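Local coordinates for protein 2-hydroxyisobutyryl-CoA synthetase (Aquincola tertiaricarbonis, PDB 6HDY) that is, by name, a CoA synthetase and belongs to the ANL superfamily, with an AMP-binding region followed by a smaller C-terminal domain, at residues G163-V168 against D211-A216; G296-Q301 against N353-T358. All coordinates share one frame; numbering follows the deposited sequence.

Interaction 1 of 2, residues G163-V168 against D211-A216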
ATOM      1  N   GLY A 163      20.246  -1.242   7.119  1.00 40.80           N
ATOM      2  CA  GLY A 163      20.719  -1.898   5.910  1.00 40.27           C
ATOM      3  C   GLY A 163      20.071  -3.229   5.635  1.00 42.60           C
ATOM      4  O   GLY A 163      20.210  -3.750   4.532  1.00 42.94           O
ATOM      5  N   ASP A 164      19.387  -3.812   6.630  1.00 39.04           N
ATOM      6  CA  ASP A 164      18.652  -5.064   6.418  1.00 37.66           C
ATOM      7  C   ASP A 164      17.458  -4.812   5.501  1.00 38.92           C
ATOM      8  O   ASP A 164      16.757  -3.810   5.645  1.00 36.34           O
ATOM      9  CB  ASP A 164      18.103  -5.601   7.732  1.00 38.55           C
ATOM     10  CG  ASP A 164      19.083  -6.355   8.606  1.00 44.09           C
ATOM     11  OD1 ASP A 164      20.183  -6.734   8.098  1.00 44.85           O
ATOM     12  OD2 ASP A 164      18.727  -6.643   9.769  1.00 44.53           O
ATOM     13  N   LEU A 165      17.220  -5.734   4.570  1.00 36.56           N
ATOM     14  CA  LEU A 165      16.086  -5.670   3.671  1.00 34.26           C
ATOM     15  C   LEU A 165      14.857  -6.198   4.447  1.00 39.46           C
ATOM     16  O   LEU A 165      14.851  -7.352   4.906  1.00 38.56           O
ATOM     17  CB  LEU A 165      16.341  -6.475   2.391  1.00 34.24           C
ATOM     18  CG  LEU A 165      15.194  -6.398   1.360  1.00 38.74           C
ATOM     19  CD1 LEU A 165      15.247  -5.129   0.614  1.00 38.35           C
ATOM     20  CD2 LEU A 165      15.289  -7.516   0.361  1.00 43.33           C
ATOM     21  N   VAL A 166      13.839  -5.324   4.629  1.00 34.22           N
ATOM     22  CA  VAL A 166      12.632  -5.667   5.381  1.00 31.00           C
ATOM     23  C   VAL A 166      11.462  -5.762   4.427  1.00 33.69           C
ATOM     24  O   VAL A 166      11.060  -4.747   3.857  1.00 32.06           O
ATOM     25  CB  VAL A 166      12.345  -4.670   6.537  1.00 32.93           C
ATOM     26  CG1 VAL A 166      11.072  -5.063   7.302  1.00 31.46           C
ATOM     27  CG2 VAL A 166      13.535  -4.571   7.485  1.00 33.36           C
ATOM     28  N   CYS A 167      10.913  -6.974   4.254  1.00 28.90           N
ATOM     29  CA  CYS A 167       9.751  -7.141   3.407  1.00 28.18           C
ATOM     30  C   CYS A 167       8.485  -6.897   4.204  1.00 30.76           C
ATOM     31  O   CYS A 167       8.187  -7.673   5.109  1.00 29.89           O
ATOM     32  CB  CYS A 167       9.729  -8.511   2.743  1.00 29.46           C
ATOM     33  SG  CYS A 167       8.359  -8.725   1.578  1.00 33.50           S
ATOM     34  N   VAL A 168       7.727  -5.827   3.867  1.00 27.44           N
ATOM     35  CA  VAL A 168       6.430  -5.534   4.514  1.00 26.03           C
ATOM     36  C   VAL A 168       5.348  -6.075   3.587  1.00 30.59           C
ATOM     37  O   VAL A 168       5.036  -5.481   2.557  1.00 30.07           O
ATOM     38  CB  VAL A 168       6.245  -4.034   4.907  1.00 28.26           C
ATOM     39  CG1 VAL A 168       4.923  -3.820   5.642  1.00 26.94           C
ATOM     40  CG2 VAL A 168       7.403  -3.580   5.789  1.00 28.29           C
ATOM     41  N   ASP A 211      13.072 -14.875  -3.215  1.00 46.59           N
ATOM     42  CA  ASP A 211      14.140 -15.755  -3.689  1.00 48.45           C
ATOM     43  C   ASP A 211      15.263 -14.912  -4.298  1.00 54.78           C
ATOM     44  O   ASP A 211      16.428 -15.191  -4.043  1.00 56.93           O
ATOM     45  CB  ASP A 211      13.595 -16.752  -4.727  1.00 51.30           C
ATOM     46  CG  ASP A 211      14.564 -17.877  -5.087  1.00 59.53           C
ATOM     47  OD1 ASP A 211      14.691 -18.832  -4.284  1.00 59.51           O
ATOM     48  OD2 ASP A 211      15.145 -17.829  -6.193  1.00 64.22           O
ATOM     49  N   THR A 212      14.915 -13.866  -5.083  1.00 50.35           N
ATOM     50  CA  THR A 212      15.893 -12.967  -5.703  1.00 49.94           C
ATOM     51  C   THR A 212      16.562 -12.039  -4.671  1.00 52.15           C
ATOM     52  O   THR A 212      17.792 -12.010  -4.589  1.00 54.32           O
ATOM     53  CB  THR A 212      15.239 -12.162  -6.840  1.00 55.67           C
ATOM     54  OG1 THR A 212      14.605 -13.049  -7.767  1.00 54.74           O
ATOM     55  CG2 THR A 212      16.236 -11.249  -7.569  1.00 55.78           C
ATOM     56  N   MET A 213      15.750 -11.275  -3.910  1.00 45.31           N
ATOM     57  CA  MET A 213      16.190 -10.254  -2.946  1.00 43.14           C
ATOM     58  C   MET A 213      16.797 -10.797  -1.667  1.00 45.24           C
ATOM     59  O   MET A 213      17.656 -10.139  -1.098  1.00 46.11           O
ATOM     60  CB  MET A 213      15.040  -9.278  -2.597  1.00 43.36           C
ATOM     61  CG  MET A 213      14.562  -8.408  -3.743  1.00 45.81           C
ATOM     62  SD  MET A 213      15.778  -7.200  -4.349  1.00 50.66           S
ATOM     63  CE  MET A 213      15.543  -7.459  -6.037  1.00 48.33           C
ATOM     64  N   LYS A 214      16.330 -11.967  -1.187  1.00 41.65           N
ATOM     65  CA  LYS A 214      16.810 -12.622   0.050  1.00 41.35           C
ATOM     66  C   LYS A 214      16.751 -11.659   1.290  1.00 43.27           C
ATOM     67  O   LYS A 214      17.789 -11.286   1.838  1.00 42.44           O
ATOM     68  CB  LYS A 214      18.199 -13.291  -0.136  1.00 46.15           C
ATOM     69  CG  LYS A 214      18.274 -14.208  -1.363  1.00 53.06           C
ATOM     70  CD  LYS A 214      18.633 -15.634  -1.015  1.00 57.54           C
ATOM     71  CE  LYS A 214      18.991 -16.456  -2.235  1.00 66.77           C
ATOM     72  NZ  LYS A 214      17.816 -17.178  -2.801  1.00 73.02           N
ATOM     73  N   PRO A 215      15.530 -11.263   1.748  1.00 41.44           N
ATOM     74  CA  PRO A 215      15.433 -10.322   2.879  1.00 40.57           C
ATOM     75  C   PRO A 215      15.829 -10.870   4.233  1.00 44.29           C
ATOM     76  O   PRO A 215      15.639 -12.062   4.513  1.00 44.57           O
ATOM     77  CB  PRO A 215      13.951  -9.939   2.877  1.00 40.53           C
ATOM     78  CG  PRO A 215      13.274 -11.144   2.342  1.00 45.64           C
ATOM     79  CD  PRO A 215      14.184 -11.588   1.227  1.00 42.21           C
ATOM     80  N   ALA A 216      16.328  -9.984   5.096  1.00 40.19           N
ATOM     81  CA  ALA A 216      16.687 -10.383   6.449  1.00 40.91           C
ATOM     82  C   ALA A 216      15.436 -10.493   7.320  1.00 42.91           C
ATOM     83  O   ALA A 216      15.440 -11.271   8.274  1.00 42.55           O
ATOM     84  CB  ALA A 216      17.667  -9.390   7.053  1.00 42.39           C
TER

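Interaction 2 of 2, residues G296-Q301 against N353-T358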
ATOM      1  N   GLY A 296       6.273 -15.188  23.222  1.00 38.42           N
ATOM      2  CA  GLY A 296       5.296 -14.209  23.660  1.00 37.38           C
ATOM      3  C   GLY A 296       5.732 -12.783  23.382  1.00 40.76           C
ATOM      4  O   GLY A 296       6.460 -12.512  22.413  1.00 38.84           O
ATOM      5  N   MET A 297       5.276 -11.854  24.236  1.00 37.08           N
ATOM      6  CA  MET A 297       5.552 -10.438  24.031  1.00 35.59           C
ATOM      7  C   MET A 297       5.861  -9.729  25.314  1.00 40.82           C
ATOM      8  O   MET A 297       5.311 -10.078  26.338  1.00 42.02           O
ATOM      9  CB  MET A 297       4.327  -9.749  23.390  1.00 35.60           C
ATOM     10  CG  MET A 297       3.935 -10.306  22.032  1.00 37.81           C
ATOM     11  SD  MET A 297       2.559  -9.443  21.216  1.00 39.28           S
ATOM     12  CE  MET A 297       1.199  -9.976  22.176  1.00 35.68           C
ATOM     13  N   LEU A 298       6.694  -8.690  25.250  1.00 36.80           N
ATOM     14  CA  LEU A 298       6.937  -7.811  26.390  1.00 36.88           C
ATOM     15  C   LEU A 298       5.994  -6.590  26.233  1.00 39.83           C
ATOM     16  O   LEU A 298       5.644  -6.232  25.113  1.00 36.91           O
ATOM     17  CB  LEU A 298       8.390  -7.307  26.393  1.00 37.10           C
ATOM     18  CG  LEU A 298       9.538  -8.310  26.609  1.00 41.51           C
ATOM     19  CD1 LEU A 298      10.809  -7.574  26.929  1.00 40.36           C
ATOM     20  CD2 LEU A 298       9.201  -9.384  27.685  1.00 42.96           C
ATOM     21  N   CYS A 299       5.614  -5.963  27.346  1.00 38.40           N
ATOM     22  CA  CYS A 299       4.793  -4.757  27.385  1.00 37.42           C
ATOM     23  C   CYS A 299       5.761  -3.605  27.518  1.00 38.98           C
ATOM     24  O   CYS A 299       6.246  -3.359  28.616  1.00 39.75           O
ATOM     25  CB  CYS A 299       3.818  -4.790  28.563  1.00 39.14           C
ATOM     26  SG  CYS A 299       2.694  -6.202  28.558  1.00 43.27           S
ATOM     27  N   TRP A 300       6.058  -2.909  26.410  1.00 34.53           N
ATOM     28  CA  TRP A 300       6.961  -1.758  26.389  1.00 34.68           C
ATOM     29  C   TRP A 300       6.222  -0.562  27.009  1.00 38.60           C
ATOM     30  O   TRP A 300       5.700   0.303  26.313  1.00 36.43           O
ATOM     31  CB  TRP A 300       7.442  -1.492  24.961  1.00 32.05           C
ATOM     32  CG  TRP A 300       8.224  -2.622  24.363  1.00 32.17           C
ATOM     33  CD1 TRP A 300       7.762  -3.867  24.055  1.00 33.96           C
ATOM     34  CD2 TRP A 300       9.586  -2.576  23.908  1.00 32.60           C
ATOM     35  NE1 TRP A 300       8.764  -4.618  23.487  1.00 33.84           N
ATOM     36  CE2 TRP A 300       9.891  -3.848  23.368  1.00 36.26           C
ATOM     37  CE3 TRP A 300      10.581  -1.574  23.893  1.00 34.03           C
ATOM     38  CZ2 TRP A 300      11.154  -4.154  22.820  1.00 35.77           C
ATOM     39  CZ3 TRP A 300      11.827  -1.880  23.361  1.00 35.26           C
ATOM     40  CH2 TRP A 300      12.106  -3.151  22.830  1.00 35.22           C
ATOM     41  N   GLN A 301       6.163  -0.579  28.358  1.00 37.28           N
ATOM     42  CA  GLN A 301       5.409   0.301  29.249  1.00 37.29           C
ATOM     43  C   GLN A 301       5.633   1.808  29.090  1.00 40.94           C
ATOM     44  O   GLN A 301       4.695   2.574  29.326  1.00 39.19           O
ATOM     45  CB  GLN A 301       5.643  -0.113  30.709  1.00 39.44           C
ATOM     46  CG  GLN A 301       5.044  -1.482  31.079  1.00 42.52           C
ATOM     47  CD  GLN A 301       3.541  -1.579  30.902  1.00 52.43           C
ATOM     48  OE1 GLN A 301       3.014  -1.654  29.781  1.00 45.38           O
ATOM     49  NE2 GLN A 301       2.817  -1.644  32.005  1.00 38.60           N
ATOM     50  N   ASN A 353      13.451 -11.390  32.273  1.00 53.98           N
ATOM     51  CA  ASN A 353      13.395 -11.717  30.854  1.00 51.56           C
ATOM     52  C   ASN A 353      14.777 -12.045  30.319  1.00 54.85           C
ATOM     53  O   ASN A 353      15.726 -11.371  30.725  1.00 55.41           O
ATOM     54  CB  ASN A 353      12.749 -10.578  30.063  1.00 50.86           C
ATOM     55  CG  ASN A 353      11.329 -10.311  30.491  1.00 58.62           C
ATOM     56  OD1 ASN A 353      10.460 -11.180  30.397  1.00 44.99           O
ATOM     57  ND2 ASN A 353      11.063  -9.107  30.977  1.00 48.88           N
ATOM     58  N   PRO A 354      14.913 -13.051  29.403  1.00 51.10           N
ATOM     59  CA  PRO A 354      16.255 -13.392  28.859  1.00 52.56           C
ATOM     60  C   PRO A 354      17.020 -12.227  28.205  1.00 55.87           C
ATOM     61  O   PRO A 354      18.256 -12.207  28.272  1.00 57.78           O
ATOM     62  CB  PRO A 354      15.979 -14.528  27.861  1.00 53.19           C
ATOM     63  CG  PRO A 354      14.643 -15.059  28.228  1.00 56.11           C
ATOM     64  CD  PRO A 354      13.865 -13.942  28.857  1.00 50.39           C
ATOM     65  N   CYS A 355      16.301 -11.257  27.597  1.00 49.17           N
ATOM     66  CA  CYS A 355      16.924 -10.081  26.984  1.00 48.30           C
ATOM     67  C   CYS A 355      17.406  -9.074  28.043  1.00 53.96           C
ATOM     68  O   CYS A 355      18.269  -8.251  27.749  1.00 53.21           O
ATOM     69  CB  CYS A 355      16.011  -9.428  25.946  1.00 45.52           C
ATOM     70  SG  CYS A 355      14.505  -8.686  26.623  1.00 46.83           S
ATOM     71  N   GLY A 356      16.886  -9.189  29.268  1.00 51.97           N
ATOM     72  CA  GLY A 356      17.235  -8.290  30.363  1.00 53.36           C
ATOM     73  C   GLY A 356      16.403  -7.017  30.426  1.00 55.11           C
ATOM     74  O   GLY A 356      16.717  -6.111  31.202  1.00 55.25           O
ATOM     75  N   ARG A 357      15.341  -6.926  29.606  1.00 49.33           N
ATOM     76  CA  ARG A 357      14.420  -5.789  29.643  1.00 47.25           C
ATOM     77  C   ARG A 357      13.493  -5.977  30.848  1.00 51.99           C
ATOM     78  O   ARG A 357      12.958  -7.078  31.074  1.00 51.04           O
ATOM     79  CB  ARG A 357      13.648  -5.633  28.321  1.00 42.53           C
ATOM     80  CG  ARG A 357      14.509  -5.022  27.202  1.00 49.82           C
ATOM     81  CD  ARG A 357      13.821  -5.053  25.850  1.00 42.97           C
ATOM     82  NE  ARG A 357      14.647  -4.463  24.796  1.00 39.31           N
ATOM     83  CZ  ARG A 357      15.479  -5.137  24.004  1.00 46.43           C
ATOM     84  NH1 ARG A 357      16.156  -4.512  23.064  1.00 41.90           N
ATOM     85  NH2 ARG A 357      15.637  -6.445  24.153  1.00 30.73           N
ATOM     86  N   THR A 358      13.355  -4.922  31.658  1.00 49.04           N
ATOM     87  CA  THR A 358      12.565  -4.951  32.898  1.00 48.79           C
ATOM     88  C   THR A 358      11.074  -4.611  32.665  1.00 51.37           C
ATOM     89  O   THR A 358      10.532  -3.703  33.301  1.00 52.42           O
ATOM     90  CB  THR A 358      13.208  -3.992  33.888  1.00 54.56           C
ATOM     91  OG1 THR A 358      13.334  -2.750  33.219  1.00 51.76           O
ATOM     92  CG2 THR A 358      14.584  -4.466  34.392  1.00 53.14           C
TER

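Interaction 1 of 2, residues G163-V168 against D211-A216
L165 packs its CD2 methyl onto the chain leaving helix 202-213, the close-fitting half of the contact. CD2 lies 3.5 Å from M213 CB, tighter than usual for two carbons, and 3.7 Å from P215 CB. The leucine gets there because CG is anti to the backbone N (chi1 -177°). M213 offers just its CB; bends at chi2 and chi3 lead its sulfur elsewhere, and P109 of the second subunit packs on this residue, as V124 of that subunit does on L165. Helix 202-213 links strand 191-193 to strand 217-220 in a beta-alpha-beta crossover that passes over strand 165-168, which lies between those two in the parallel sheet. K214, the first residue past the helix, has positive phi (54°), and the chain then comes alongside strand 165-168: A216 N donates to L165 O at 3.0 Å, a weak bond bent to 126°, and a backbone bond between L165 and A217 follows. On the looser side, the A216 methyl sits 3.7 Å from D164 CG, against a carboxylate whose OD2 takes a hydrogen bond from R161 N. Exposed K214 points away from the strand, its NZ bonding to D211 O at 2.7 Å and to N241 O.

Interaction 2 of 2, residues G296-Q301 against N353-T358
L298 reaches the 353-358 loop with both of its methyls, which divide the work. CD1 lies 3.7 Å from R357 CB and 3.9 Å from C355 SG, while CD2 meets the amide of N353, 3.5 Å from OD1. The leucine and asparagine side chains approach from opposite directions, whereas R357 crosses the leucine at about a right angle. W300 forms the second point of contact: its CH2 comes 3.5 Å from R357 NE, with the indole and guanidinium planes 40° apart. R357 arrives there on a chain extended from CG to NE.

Bonds within the loop set these groups in place. N353 ND2 donates to R357 O at 2.8 Å, almost straight at 174°, with the acceptor in the amide plane; ND2 also bonds to Y359 O. C355 SG accepts R357 NH2 at 3.5 Å in the guanidinium plane, and R357 N at 3.6 Å. The type I beta turn from N353 to G356, closed by G356 N to N353 O, puts C355 and the backbone N of R357 close together.

Farther out, E39 makes a salt bridge with R357 NE, which probably steadies the charge beside the indole, and W300 NE1 is held by A288 O. The Y359 ring meets that of W300. Strand 297-299 is the middle member of a three-stranded antiparallel sheet, between 287-288 and 361-362; the contact thus folds the loop preceding strand 361-362 back over this small sheet of the AMP-binding (ANL) fold.

Interaction 1 closes before interaction 2 opens along the chain, and they share no atoms in contact: their centres are 26 Å apart and their nearest atoms about 14 Å. They join different sheets, the parallel five-stranded one for 163-168 with 211-216 and the small antiparallel one for 296-301 with 353-358. Interaction 1 is partly buried, its centre about 22 Å from the centre of the chain, and borders the second subunit; interaction 2 is fully buried, its centre about 16 Å from the centre of the chain, and is touched by no other chain. In interaction 2 the W300 side chain is about 12 Å from bound 8LQ, too far to touch it.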